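PDB 5O5C: putative decarboxylase involved in desferrioxamine biosynthesis from Erwinia amylovora, which probably decarboxylates lysine, using pyridoxal 5'-phosphate as cofactor, as a step in the biosynthesis of the siderophore desferrioxamine E. Local coordinates for residues R208-K213 / Q254-Q259; V264-T269 / G282-L287. One frame throughout, in Å; residues are numbered along the deposited sequence.

Contact 1. Residues R208-K213 / Q254-Q259; sequences RVFTSK and QRCLQQ
Cys-256 lays its sulfur into the angle between two side chains of the strand 207-212, the methylene stem of Arg-208 and the far end of the Phe-210 ring. This is helix-on-sheet packing in the large domain of a fold type I PLP enzyme, where helix 246-258 lies against the central mixed sheet. With chi1 at 163° the sulfur stands anti to the backbone N of Cys-256, and there it forms a Cys sulfur-aromatic contact with Phe-210. SG lies 5.4 Å from the centroid of the Phe-210 ring and 72° off the ring normal, an oblique approach in which Cys-256 SG comes to 4.1 Å from Phe-210 CZ. Against Arg-208, SG meets the aliphatic part of the chain, 4.0 Å from Arg-208 CB. The arginine then bends at chi2 (-67°), and its guanidinium turns elsewhere, with NH1 hydrogen-bonded to the carbonyl of Ala-205. The same phenylalanine also rests on Leu-249 and Val-253 of the helix, while Leu-261 packs on both Cys-256 and Arg-208. No hydrogen bond crosses between the segments. Next to the sulfur, the beta carbon adds one further touch to the ring, with Cys-256 CB 4.2 Å from Phe-210 CZ.

Contact 2. Residues V264-T269 / G282-L287; sequences VAVVAT and GAISEL
The chi1 of Ile-284 (-64°) places CG2 anti to the backbone N and CG1 anti to the carbonyl carbon, and the two branches reach different residues of strand 262-269. Its longer branch ends with CD1 3.9 Å from Ala-268 CB, while the shorter branch turns to Val-266. There the valine's own chi1 (-177°) puts CG1 anti to its N, and Val-266 CG1 meets Ile-284 CG2 at 3.5 Å. A second, looser touch joins Val-266 CB to the same methyl, 4.0 Å from Ile-284 CG2, with the two side chains slanting across one another. One isoleucine thus spans an i, i+2 pair on one face of the strand.

The segments belong to a beta-alpha-beta unit, strand 262-269, helix 281-290 and strand 294-299, in the PLP-binding domain. Met-293 adds to the apolar layer by touching Val-266 and Leu-287, and the latter leans on Leu-249 and Val-253 of helix 246-258. On the other face of the sheet, Val-267 packs on Met-178 of helix 170-189. The side chain of Ala-268 is about 10 Å from the bound cofactor, too far to touch it. Only aliphatic carbon meets across the segments, with no hydrogen bond between them, which implies that helix and strand are joined here by dispersion and the burial of apolar surface.

Both contacts set a helix against the same sheet, and their strands, 207-212 and 262-269, are parallel neighbours in it. Phe-210 N to Ala-265 O and Phe-210 O to Val-267 N, each 2.7 Å, are probable hydrogen bonds joining the two. Along the chain they follow in series, since helix 246-258 of contact 1 leads into the strand of contact 2. Each is a buried core contact, although in contact 1 Arg-208 is partly exposed. The chemistry differs too. Sulfur, ring and arginine stem mix in contact 1, away from the annotated sites, whereas contact 2, nearer the cofactor, is wholly aliphatic.

Contact 1. Residues R208-K213 / Q254-Q259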
loop_
_atom_site.group_PDB
_atom_site.type_symbol
_atom_site.label_atom_id
_atom_site.label_comp_id
_atom_site.label_asym_id
_atom_site.label_seq_id
_atom_site.Cartn_x
_atom_site.Cartn_y
_atom_site.Cartn_z
ATOM N N ARG B 208 -9.642 -17.803 -19.785
ATOM C CA ARG B 208 -10.499 -16.643 -19.893
ATOM C C ARG B 208 -11.168 -16.344 -18.582
ATOM O O ARG B 208 -11.629 -17.241 -17.910
ATOM C CB ARG B 208 -11.529 -16.818 -21.020
ATOM C CG ARG B 208 -10.900 -16.759 -22.418
ATOM C CD ARG B 208 -10.343 -15.376 -22.769
ATOM N NE ARG B 208 -9.744 -15.285 -24.105
ATOM C CZ ARG B 208 -8.483 -15.605 -24.422
ATOM N NH1 ARG B 208 -7.625 -16.089 -23.522
ATOM N NH2 ARG B 208 -8.075 -15.460 -25.669
ATOM N N VAL B 209 -11.233 -15.058 -18.269
ATOM C CA VAL B 209 -11.958 -14.518 -17.103
ATOM C C VAL B 209 -13.143 -13.693 -17.568
ATOM O O VAL B 209 -13.045 -12.946 -18.517
ATOM C CB VAL B 209 -11.046 -13.645 -16.231
ATOM C CG1 VAL B 209 -11.810 -12.915 -15.134
ATOM C CG2 VAL B 209 -9.908 -14.514 -15.663
ATOM N N PHE B 210 -14.260 -13.815 -16.874
ATOM C CA PHE B 210 -15.477 -13.116 -17.266
ATOM C C PHE B 210 -15.776 -12.036 -16.244
ATOM O O PHE B 210 -15.775 -12.292 -15.036
ATOM C CB PHE B 210 -16.659 -14.076 -17.377
ATOM C CG PHE B 210 -16.424 -15.197 -18.318
ATOM C CD1 PHE B 210 -15.808 -16.350 -17.877
ATOM C CD2 PHE B 210 -16.799 -15.107 -19.649
ATOM C CE1 PHE B 210 -15.554 -17.388 -18.742
ATOM C CE2 PHE B 210 -16.563 -16.158 -20.519
ATOM C CZ PHE B 210 -15.942 -17.308 -20.061
ATOM N N THR B 211 -16.058 -10.838 -16.742
ATOM C CA THR B 211 -16.508 -9.735 -15.901
ATOM C C THR B 211 -17.518 -8.904 -16.614
ATOM O O THR B 211 -17.565 -8.889 -17.841
ATOM C CB THR B 211 -15.398 -8.726 -15.532
ATOM O OG1 THR B 211 -14.730 -8.258 -16.702
ATOM C CG2 THR B 211 -14.444 -9.307 -14.657
ATOM N N SER B 212 -18.291 -8.166 -15.834
ATOM C CA SER B 212 -19.226 -7.185 -16.379
ATOM C C SER B 212 -18.451 -6.050 -17.067
ATOM O O SER B 212 -17.393 -5.625 -16.605
ATOM C CB SER B 212 -20.109 -6.618 -15.248
ATOM O OG SER B 212 -21.135 -5.782 -15.742
ATOM N N LYS B 213 -18.970 -5.566 -18.185
ATOM C CA LYS B 213 -18.478 -4.320 -18.793
ATOM C C LYS B 213 -18.428 -3.138 -17.805
ATOM O O LYS B 213 -17.670 -2.230 -18.019
ATOM C CB LYS B 213 -19.370 -3.923 -19.984
ATOM C CG LYS B 213 -19.251 -4.818 -21.188
ATOM C CD LYS B 213 -20.368 -4.564 -22.209
ATOM C CE LYS B 213 -20.027 -5.270 -23.519
ATOM N NZ LYS B 213 -20.985 -5.000 -24.617
ATOM N N GLN B 254 -20.047 -20.392 -23.206
ATOM C CA GLN B 254 -20.292 -21.360 -24.283
ATOM C C GLN B 254 -19.602 -20.972 -25.603
ATOM O O GLN B 254 -19.081 -21.855 -26.309
ATOM C CB GLN B 254 -21.800 -21.505 -24.571
ATOM C CG GLN B 254 -22.700 -21.922 -23.416
ATOM C CD GLN B 254 -22.238 -23.174 -22.711
ATOM O OE1 GLN B 254 -22.057 -24.215 -23.338
ATOM N NE2 GLN B 254 -22.046 -23.082 -21.392
ATOM N N ARG B 255 -19.619 -19.683 -25.956
ATOM C CA ARG B 255 -18.840 -19.206 -27.124
ATOM C C ARG B 255 -17.361 -19.423 -26.905
ATOM O O ARG B 255 -16.626 -19.761 -27.824
ATOM C CB ARG B 255 -19.058 -17.724 -27.421
ATOM C CG ARG B 255 -20.141 -17.459 -28.445
ATOM C CD ARG B 255 -20.561 -15.991 -28.446
ATOM N NE ARG B 255 -21.961 -15.805 -28.838
ATOM C CZ ARG B 255 -22.576 -14.623 -28.939
ATOM N NH1 ARG B 255 -21.931 -13.481 -28.685
ATOM N NH2 ARG B 255 -23.851 -14.582 -29.311
ATOM N N CYS B 256 -16.934 -19.188 -25.668
ATOM C CA CYS B 256 -15.559 -19.414 -25.282
ATOM C C CYS B 256 -15.211 -20.910 -25.414
ATOM O O CYS B 256 -14.155 -21.269 -25.962
ATOM C CB CYS B 256 -15.347 -18.832 -23.875
ATOM S SG CYS B 256 -13.903 -19.365 -22.974
ATOM N N LEU B 257 -16.119 -21.785 -24.990
ATOM C CA LEU B 257 -15.874 -23.239 -25.107
ATOM C C LEU B 257 -15.889 -23.764 -26.563
ATOM O O LEU B 257 -15.290 -24.813 -26.839
ATOM C CB LEU B 257 -16.852 -24.057 -24.259
ATOM C CG LEU B 257 -16.716 -24.112 -22.719
ATOM C CD1 LEU B 257 -17.950 -24.789 -22.148
ATOM C CD2 LEU B 257 -15.438 -24.804 -22.222
ATOM N N GLN B 258 -16.560 -23.049 -27.470
ATOM C CA GLN B 258 -16.595 -23.424 -28.889
ATOM C C GLN B 258 -15.399 -22.846 -29.661
ATOM O O GLN B 258 -15.168 -23.210 -30.793
ATOM C CB GLN B 258 -17.916 -22.994 -29.548
ATOM C CG GLN B 258 -19.187 -23.547 -28.889
ATOM C CD GLN B 258 -19.654 -24.908 -29.398
ATOM O OE1 GLN B 258 -20.043 -25.776 -28.606
ATOM N NE2 GLN B 258 -19.660 -25.090 -30.720
ATOM N N GLN B 259 -14.651 -21.928 -29.061
ATOM C CA GLN B 259 -13.406 -21.454 -29.656
ATOM C C GLN B 259 -12.190 -22.315 -29.198
ATOM O O GLN B 259 -11.069 -22.079 -29.626
ATOM C CB GLN B 259 -13.234 -19.961 -29.326
ATOM C CG GLN B 259 -14.289 -19.086 -29.987
ATOM C CD GLN B 259 -14.440 -17.660 -29.419
ATOM O OE1 GLN B 259 -14.023 -17.342 -28.293
ATOM N NE2 GLN B 259 -15.070 -16.798 -30.206
#

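Contact 2. Residues V264-T269 / G282-L287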
loop_
_atom_site.group_PDB
_atom_site.type_symbol
_atom_site.label_atom_id
_atom_site.label_comp_id
_atom_site.label_asym_id
_atom_site.label_seq_id
_atom_site.Cartn_x
_atom_site.Cartn_y
_atom_site.Cartn_z
ATOM N N VAL B 264 -12.046 -19.939 -16.754
ATOM C CA VAL B 264 -11.264 -20.126 -15.525
ATOM C C VAL B 264 -11.892 -19.386 -14.327
ATOM O O VAL B 264 -11.826 -19.862 -13.172
ATOM C CB VAL B 264 -9.790 -19.701 -15.851
ATOM C CG1 VAL B 264 -8.929 -19.522 -14.631
ATOM C CG2 VAL B 264 -9.157 -20.720 -16.772
ATOM N N ALA B 265 -12.484 -18.219 -14.580
ATOM C CA ALA B 265 -13.031 -17.402 -13.527
ATOM C C ALA B 265 -14.045 -16.351 -13.956
ATOM O O ALA B 265 -14.012 -15.766 -15.092
ATOM C CB ALA B 265 -11.887 -16.751 -12.764
ATOM N N VAL B 266 -14.902 -16.051 -13.000
ATOM C CA VAL B 266 -15.839 -14.950 -13.089
ATOM C C VAL B 266 -15.643 -13.892 -11.975
ATOM O O VAL B 266 -15.657 -14.197 -10.800
ATOM C CB VAL B 266 -17.313 -15.423 -13.021
ATOM C CG1 VAL B 266 -18.226 -14.227 -13.194
ATOM C CG2 VAL B 266 -17.623 -16.451 -14.102
ATOM N N VAL B 267 -15.509 -12.630 -12.367
ATOM C CA VAL B 267 -15.596 -11.560 -11.405
ATOM C C VAL B 267 -16.991 -11.000 -11.388
ATOM O O VAL B 267 -17.468 -10.465 -12.396
ATOM C CB VAL B 267 -14.568 -10.454 -11.644
ATOM C CG1 VAL B 267 -14.829 -9.269 -10.727
ATOM C CG2 VAL B 267 -13.167 -11.011 -11.500
ATOM N N ALA B 268 -17.602 -11.115 -10.202
ATOM C CA ALA B 268 -18.902 -10.530 -9.852
ATOM C C ALA B 268 -18.677 -9.333 -8.980
ATOM O O ALA B 268 -18.036 -9.466 -7.907
ATOM C CB ALA B 268 -19.738 -11.534 -9.082
ATOM N N THR B 269 -19.249 -8.195 -9.399
ATOM C CA THR B 269 -19.129 -6.939 -8.717
ATOM C C THR B 269 -20.417 -6.613 -7.934
ATOM O O THR B 269 -21.510 -6.387 -8.520
ATOM C CB THR B 269 -18.722 -5.863 -9.740
ATOM O OG1 THR B 269 -17.537 -6.322 -10.359
ATOM C CG2 THR B 269 -18.466 -4.535 -9.083
ATOM N N GLY B 282 -25.852 -15.279 -6.492
ATOM C CA GLY B 282 -26.352 -16.645 -6.536
ATOM C C GLY B 282 -26.280 -17.304 -7.896
ATOM O O GLY B 282 -25.707 -18.360 -8.038
ATOM N N ALA B 283 -26.814 -16.658 -8.917
ATOM C CA ALA B 283 -26.769 -17.206 -10.267
ATOM C C ALA B 283 -25.325 -17.390 -10.809
ATOM O O ALA B 283 -24.966 -18.438 -11.337
ATOM C CB ALA B 283 -27.566 -16.342 -11.171
ATOM N N ILE B 284 -24.490 -16.374 -10.625
ATOM C CA ILE B 284 -23.103 -16.470 -11.024
ATOM C C ILE B 284 -22.379 -17.645 -10.366
ATOM O O ILE B 284 -21.556 -18.262 -10.994
ATOM C CB ILE B 284 -22.356 -15.135 -10.819
ATOM C CG1 ILE B 284 -22.961 -14.083 -11.743
ATOM C CG2 ILE B 284 -20.897 -15.288 -11.171
ATOM C CD1 ILE B 284 -22.542 -12.660 -11.491
ATOM N N SER B 285 -22.661 -17.898 -9.099
ATOM C CA SER B 285 -21.996 -18.931 -8.313
ATOM C C SER B 285 -22.400 -20.351 -8.772
ATOM O O SER B 285 -21.595 -21.257 -8.702
ATOM C CB SER B 285 -22.334 -18.739 -6.835
ATOM O OG SER B 285 -21.864 -19.813 -6.045
ATOM N N GLU B 286 -23.652 -20.522 -9.218
ATOM C CA GLU B 286 -24.124 -21.783 -9.848
ATOM C C GLU B 286 -23.407 -22.032 -11.219
ATOM O O GLU B 286 -22.891 -23.128 -11.502
ATOM C CB GLU B 286 -25.656 -21.789 -10.039
ATOM C CG GLU B 286 -26.460 -20.944 -9.041
ATOM C CD GLU B 286 -27.934 -21.309 -8.937
ATOM O OE1 GLU B 286 -28.496 -21.850 -9.927
ATOM O OE2 GLU B 286 -28.531 -21.029 -7.870
ATOM N N LEU B 287 -23.319 -20.999 -12.044
ATOM C CA LEU B 287 -22.595 -21.139 -13.292
ATOM C C LEU B 287 -21.133 -21.512 -13.013
ATOM O O LEU B 287 -20.584 -22.447 -13.624
ATOM C CB LEU B 287 -22.702 -19.856 -14.131
ATOM C CG LEU B 287 -22.373 -20.012 -15.619
ATOM C CD1 LEU B 287 -23.235 -19.134 -16.506
ATOM C CD2 LEU B 287 -20.909 -19.775 -15.925
#